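Long-range contact in probable chaperone (PDB 4JMF), which probably acts as a type III secretion chaperone of the CesT family, binding an effector protein before its export: residues S68-L76 with Q100-A111. Numbering follows the deposited sequence.
Sequences SQDPCKPIL and QIHHQLEQLVAA
H103 and D70 join the C-terminal helix 98-114 to the loop that leads into strand 75-78, outermost in the antiparallel sheet of this chain. This is the alpha+beta fold of the CesT-type secretion chaperones. H103 NE2 donates to D70 OD2 at 2.7 Å, with an N-H...O angle of 163°. The bond uses the syn lone pair of OD2 and lies in the ring plane. The carboxylate and the imidazole are nearly coplanar, 10° apart. CG of D70 is anti to its backbone N (chi1 -169°), which sends the carboxylate across to the helix.

The other oxygen holds the turn. D70 OD1 accepts from C72 N, an Asx turn, and this donor sits above the carboxylate plane. A water donates to the same OD1 and accepts from Q100 NE2. S68 OG accepts from D70 N, so an ST turn comes just before the type I turn D70-K73. Bonds to both oxygens limit the rotation of the D70 carboxylate. Its nearness may favour a protonated H103 ring. Q107 CG lies over one face of that ring, offset toward the rim.

The CB of C72 is directed toward the helix, and the sulfur lies against it. C72 SG is 3.4 Å from Q100 NE2 and 3.8 Å from Q104 CA, and it faces the edge of the H103 ring. The amides of Q100 and Q104 turn to the sheet, where they bond Q91 and N89. N89 also donates to C72 O. The amide of Q107 instead bonds the backbone of the chain of another protein, so this side of the helix is part of the partner interface.

Further along, P74 lies against the next helical turns. P74 CB is 3.9 Å from L108 CD1, and P74 CG presses tightly on A111 CB at 3.4 Å.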
ATOM      1  N   SER B  68       1.967   8.184  -2.937  1.00 22.37           N
ATOM      2  CA  SER B  68       2.363   9.527  -2.523  1.00 21.09           C
ATOM      3  C   SER B  68       3.430   9.364  -1.461  1.00 21.32           C
ATOM      4  O   SER B  68       3.985   8.279  -1.315  1.00 22.99           O
ATOM      5  CB  SER B  68       1.180  10.318  -1.967  1.00 23.16           C
ATOM      6  OG  SER B  68       0.892   9.926  -0.639  1.00 22.63           O
ATOM      7  N   GLN B  69       3.707  10.423  -0.705  1.00 24.27           N
ATOM      8  CA  GLN B  69       4.687  10.326   0.380  1.00 25.02           C
ATOM      9  C   GLN B  69       4.125   9.598   1.604  1.00 23.43           C
ATOM     10  O   GLN B  69       4.885   9.217   2.500  1.00 21.16           O
ATOM     11  CB  GLN B  69       5.200  11.714   0.786  1.00 23.33           C
ATOM     12  CG  GLN B  69       4.290  12.474   1.744  1.00 28.47           C
ATOM     13  CD  GLN B  69       3.003  12.966   1.093  1.00 28.88           C
ATOM     14  OE1 GLN B  69       2.848  12.936  -0.130  1.00 27.76           O
ATOM     15  NE2 GLN B  69       2.058  13.403   1.921  1.00 36.10           N
ATOM     16  N   ASP B  70       2.809   9.391   1.635  1.00 22.03           N
ATOM     17  CA  ASP B  70       2.161   8.760   2.796  1.00 23.26           C
ATOM     18  C   ASP B  70       1.761   7.329   2.473  1.00 19.56           C
ATOM     19  O   ASP B  70       0.828   7.110   1.700  1.00 20.72           O
ATOM     20  CB  ASP B  70       0.904   9.554   3.191  1.00 20.46           C
ATOM     21  CG  ASP B  70       0.331   9.123   4.534  1.00 24.22           C
ATOM     22  OD1 ASP B  70       0.572   7.968   4.963  1.00 19.41           O
ATOM     23  OD2 ASP B  70      -0.368   9.949   5.169  1.00 26.46           O
ATOM     24  N   PRO B  71       2.444   6.345   3.081  1.00 22.35           N
ATOM     25  CA  PRO B  71       2.144   4.926   2.827  1.00 20.79           C
ATOM     26  C   PRO B  71       0.719   4.502   3.204  1.00 20.65           C
ATOM     27  O   PRO B  71       0.269   3.443   2.731  1.00 22.13           O
ATOM     28  CB  PRO B  71       3.155   4.185   3.719  1.00 24.18           C
ATOM     29  CG  PRO B  71       4.267   5.183   3.938  1.00 25.07           C
ATOM     30  CD  PRO B  71       3.566   6.511   4.023  1.00 21.12           C
ATOM     31  N   CYS B  72       0.014   5.295   4.014  1.00 16.15           N
ATOM     32  CA  CYS B  72      -1.361   4.947   4.373  1.00 19.27           C
ATOM     33  C   CYS B  72      -2.384   5.455   3.362  1.00 17.47           C
ATOM     34  O   CYS B  72      -3.595   5.271   3.556  1.00 15.76           O
ATOM     35  CB  CYS B  72      -1.714   5.478   5.766  1.00 17.53           C
ATOM     36  SG  CYS B  72      -0.770   4.686   7.094  1.00 21.51           S
ATOM     37  N   LYS B  73      -1.919   6.120   2.305  1.00 17.86           N
ATOM     38  CA  LYS B  73      -2.853   6.555   1.249  1.00 17.54           C
ATOM     39  C   LYS B  73      -3.481   5.281   0.712  1.00 19.50           C
ATOM     40  O   LYS B  73      -2.764   4.339   0.357  1.00 16.28           O
ATOM     41  CB  LYS B  73      -2.134   7.284   0.119  1.00 20.53           C
ATOM     42  CG  LYS B  73      -3.066   7.641  -1.044  1.00 20.79           C
ATOM     43  CD  LYS B  73      -2.289   8.181  -2.228  1.00 18.44           C
ATOM     44  CE  LYS B  73      -3.249   8.564  -3.362  1.00 19.25           C
ATOM     45  NZ  LYS B  73      -2.530   9.140  -4.535  1.00 20.32           N
ATOM     46  N   PRO B  74      -4.818   5.215   0.706  1.00 17.05           N
ATOM     47  CA  PRO B  74      -5.436   3.933   0.358  1.00 18.95           C
ATOM     48  C   PRO B  74      -5.453   3.661  -1.142  1.00 20.45           C
ATOM     49  O   PRO B  74      -5.226   4.551  -1.968  1.00 18.48           O
ATOM     50  CB  PRO B  74      -6.868   4.073   0.891  1.00 15.30           C
ATOM     51  CG  PRO B  74      -7.118   5.545   0.884  1.00 18.47           C
ATOM     52  CD  PRO B  74      -5.808   6.233   1.095  1.00 16.23           C
ATOM     53  N   ILE B  75      -5.736   2.406  -1.471  1.00 22.10           N
ATOM     54  CA  ILE B  75      -5.711   1.916  -2.833  1.00 18.81           C
ATOM     55  C   ILE B  75      -7.143   1.504  -3.160  1.00 21.47           C
ATOM     56  O   ILE B  75      -7.858   1.039  -2.275  1.00 21.41           O
ATOM     57  CB  ILE B  75      -4.808   0.671  -2.902  1.00 19.78           C
ATOM     58  CG1 ILE B  75      -3.424   0.990  -2.352  1.00 23.51           C
ATOM     59  CG2 ILE B  75      -4.731   0.100  -4.317  1.00 19.20           C
ATOM     60  CD1 ILE B  75      -2.788   2.143  -3.016  1.00 28.11           C
ATOM     61  N   LEU B  76      -7.574   1.667  -4.410  1.00 19.46           N
ATOM     62  CA  LEU B  76      -8.927   1.253  -4.786  1.00 22.93           C
ATOM     63  C   LEU B  76      -8.864   0.096  -5.775  1.00 22.88           C
ATOM     64  O   LEU B  76      -8.411   0.259  -6.908  1.00 18.57           O
ATOM     65  CB  LEU B  76      -9.715   2.420  -5.388  1.00 22.52           C
ATOM     66  CG  LEU B  76     -11.171   2.131  -5.754  1.00 25.20           C
ATOM     67  CD1 LEU B  76     -11.872   1.508  -4.563  1.00 26.54           C
ATOM     68  CD2 LEU B  76     -11.889   3.397  -6.159  1.00 27.19           C
ATOM     69  N   GLN B 100      -0.043   6.288  14.842  1.00 21.96           N
ATOM     70  CA  GLN B 100       0.024   5.764  13.491  1.00 22.12           C
ATOM     71  C   GLN B 100      -1.216   4.943  13.102  1.00 19.26           C
ATOM     72  O   GLN B 100      -1.711   5.067  11.975  1.00 19.91           O
ATOM     73  CB  GLN B 100       1.328   4.998  13.274  1.00 20.75           C
ATOM     74  CG  GLN B 100       1.535   4.543  11.829  1.00 28.19           C
ATOM     75  CD  GLN B 100       1.624   5.716  10.828  1.00 36.39           C
ATOM     76  OE1 GLN B 100       1.829   6.884  11.210  1.00 33.64           O
ATOM     77  NE2 GLN B 100       1.482   5.396   9.537  1.00 28.19           N
ATOM     78  N   ILE B 101      -1.741   4.134  14.019  1.00 19.44           N
ATOM     79  CA  ILE B 101      -2.928   3.354  13.688  1.00 20.58           C
ATOM     80  C   ILE B 101      -4.125   4.284  13.471  1.00 21.51           C
ATOM     81  O   ILE B 101      -4.907   4.105  12.523  1.00 19.27           O
ATOM     82  CB  ILE B 101      -3.185   2.192  14.694  1.00 19.29           C
ATOM     83  CG1 ILE B 101      -4.221   1.209  14.149  1.00 20.32           C
ATOM     84  CG2 ILE B 101      -3.623   2.698  16.073  1.00 18.55           C
ATOM     85  CD1 ILE B 101      -4.352  -0.064  15.009  1.00 16.61           C
ATOM     86  N   HIS B 102      -4.220   5.316  14.307  1.00 19.23           N
ATOM     87  CA  HIS B 102      -5.227   6.357  14.134  1.00 18.88           C
ATOM     88  C   HIS B 102      -5.064   6.981  12.746  1.00 20.20           C
ATOM     89  O   HIS B 102      -6.031   7.137  12.002  1.00 19.02           O
ATOM     90  CB  HIS B 102      -5.075   7.407  15.242  1.00 20.58           C
ATOM     91  CG  HIS B 102      -6.097   8.505  15.198  1.00 23.66           C
ATOM     92  ND1 HIS B 102      -5.878   9.699  14.542  1.00 21.24           N
ATOM     93  CD2 HIS B 102      -7.327   8.603  15.758  1.00 23.46           C
ATOM     94  CE1 HIS B 102      -6.937  10.477  14.685  1.00 24.36           C
ATOM     95  NE2 HIS B 102      -7.831   9.835  15.417  1.00 23.61           N
ATOM     96  N   HIS B 103      -3.829   7.320  12.394  1.00 20.43           N
ATOM     97  CA  HIS B 103      -3.542   7.914  11.087  1.00 19.89           C
ATOM     98  C   HIS B 103      -3.957   7.005   9.926  1.00 20.64           C
ATOM     99  O   HIS B 103      -4.499   7.482   8.918  1.00 19.75           O
ATOM    100  CB  HIS B 103      -2.060   8.278  10.983  1.00 18.46           C
ATOM    101  CG  HIS B 103      -1.703   9.009   9.727  1.00 21.95           C
ATOM    102  ND1 HIS B 103      -1.941  10.354   9.554  1.00 22.28           N
ATOM    103  CD2 HIS B 103      -1.126   8.578   8.578  1.00 24.02           C
ATOM    104  CE1 HIS B 103      -1.519  10.726   8.357  1.00 23.49           C
ATOM    105  NE2 HIS B 103      -1.024   9.668   7.743  1.00 21.59           N
ATOM    106  N   GLN B 104      -3.706   5.703  10.056  1.00 19.88           N
ATOM    107  CA  GLN B 104      -4.080   4.760   8.995  1.00 17.25           C
ATOM    108  C   GLN B 104      -5.570   4.805   8.710  1.00 18.48           C
ATOM    109  O   GLN B 104      -5.992   4.855   7.550  1.00 14.81           O
ATOM    110  CB  GLN B 104      -3.679   3.326   9.341  1.00 16.56           C
ATOM    111  CG  GLN B 104      -3.903   2.349   8.179  1.00 15.02           C
ATOM    112  CD  GLN B 104      -3.567   0.909   8.531  1.00 19.02           C
ATOM    113  OE1 GLN B 104      -2.986   0.632   9.587  1.00 15.94           O
ATOM    114  NE2 GLN B 104      -3.927  -0.027   7.637  1.00 16.64           N
ATOM    115  N   LEU B 105      -6.379   4.769   9.762  1.00 16.92           N
ATOM    116  CA  LEU B 105      -7.823   4.792   9.573  1.00 16.17           C
ATOM    117  C   LEU B 105      -8.258   6.137   8.991  1.00 21.55           C
ATOM    118  O   LEU B 105      -9.129   6.194   8.115  1.00 19.22           O
ATOM    119  CB  LEU B 105      -8.551   4.504  10.894  1.00 18.17           C
ATOM    120  CG  LEU B 105     -10.084   4.523  10.859  1.00 21.14           C
ATOM    121  CD1 LEU B 105     -10.633   3.447   9.900  1.00 16.00           C
ATOM    122  CD2 LEU B 105     -10.659   4.321  12.269  1.00 18.13           C
ATOM    123  N   GLU B 106      -7.639   7.213   9.465  1.00 19.44           N
ATOM    124  CA  GLU B 106      -8.029   8.548   9.037  1.00 22.75           C
ATOM    125  C   GLU B 106      -7.786   8.743   7.552  1.00 21.38           C
ATOM    126  O   GLU B 106      -8.628   9.325   6.860  1.00 20.56           O
ATOM    127  CB  GLU B 106      -7.265   9.608   9.828  1.00 23.99           C
ATOM    128  CG  GLU B 106      -7.804  11.026   9.639  1.00 21.75           C
ATOM    129  CD  GLU B 106      -7.567  11.882  10.870  1.00 25.20           C
ATOM    130  OE1 GLU B 106      -6.401  12.286  11.112  1.00 24.61           O
ATOM    131  OE2 GLU B 106      -8.551  12.142  11.603  1.00 27.36           O
ATOM    132  N   GLN B 107      -6.652   8.252   7.060  1.00 19.79           N
ATOM    133  CA  GLN B 107      -6.352   8.374   5.631  1.00 21.71           C
ATOM    134  C   GLN B 107      -7.313   7.531   4.792  1.00 20.91           C
ATOM    135  O   GLN B 107      -7.699   7.934   3.690  1.00 21.26           O
ATOM    136  CB  GLN B 107      -4.895   8.006   5.343  1.00 19.70           C
ATOM    137  CG  GLN B 107      -3.888   8.950   5.987  1.00 21.96           C
ATOM    138  CD  GLN B 107      -4.114  10.388   5.563  1.00 27.37           C
ATOM    139  OE1 GLN B 107      -4.056  10.713   4.372  1.00 28.38           O
ATOM    140  NE2 GLN B 107      -4.385  11.258   6.536  1.00 23.73           N
ATOM    141  N   LEU B 108      -7.708   6.369   5.315  1.00 20.25           N
ATOM    142  CA  LEU B 108      -8.712   5.548   4.639  1.00 20.11           C
ATOM    143  C   LEU B 108     -10.007   6.342   4.515  1.00 23.40           C
ATOM    144  O   LEU B 108     -10.550   6.512   3.415  1.00 19.91           O
ATOM    145  CB  LEU B 108      -8.981   4.250   5.410  1.00 18.35           C
ATOM    146  CG  LEU B 108     -10.030   3.340   4.763  1.00 22.03           C
ATOM    147  CD1 LEU B 108      -9.583   2.891   3.363  1.00 18.76           C
ATOM    148  CD2 LEU B 108     -10.348   2.130   5.647  1.00 19.52           C
ATOM    149  N   VAL B 109     -10.501   6.835   5.648  1.00 22.96           N
ATOM    150  CA  VAL B 109     -11.749   7.589   5.661  1.00 22.41           C
ATOM    151  C   VAL B 109     -11.672   8.884   4.847  1.00 22.98           C
ATOM    152  O   VAL B 109     -12.633   9.253   4.165  1.00 23.18           O
ATOM    153  CB  VAL B 109     -12.233   7.844   7.100  1.00 24.11           C
ATOM    154  CG1 VAL B 109     -13.470   8.717   7.093  1.00 25.12           C
ATOM    155  CG2 VAL B 109     -12.557   6.514   7.760  1.00 21.58           C
ATOM    156  N   ALA B 110     -10.520   9.552   4.872  1.00 20.34           N
ATOM    157  CA  ALA B 110     -10.358  10.772   4.091  1.00 22.98           C
ATOM    158  C   ALA B 110     -10.586  10.522   2.604  1.00 24.98           C
ATOM    159  O   ALA B 110     -11.199  11.338   1.917  1.00 25.29           O
ATOM    160  CB  ALA B 110      -8.984  11.406   4.336  1.00 25.64           C
ATOM    161  N   ALA B 111     -10.120   9.388   2.096  1.00 24.12           N
ATOM    162  CA  ALA B 111     -10.303   9.124   0.670  1.00 23.10           C
ATOM    163  C   ALA B 111     -11.736   8.714   0.396  1.00 26.24           C
ATOM    164  O   ALA B 111     -12.295   9.041  -0.649  1.00 26.43           O
ATOM    165  CB  ALA B 111      -9.354   8.071   0.191  1.00 20.21           C
TER
HETATM  166  O   HOH W   1       1.907   7.439   7.171  1.00 23.57           O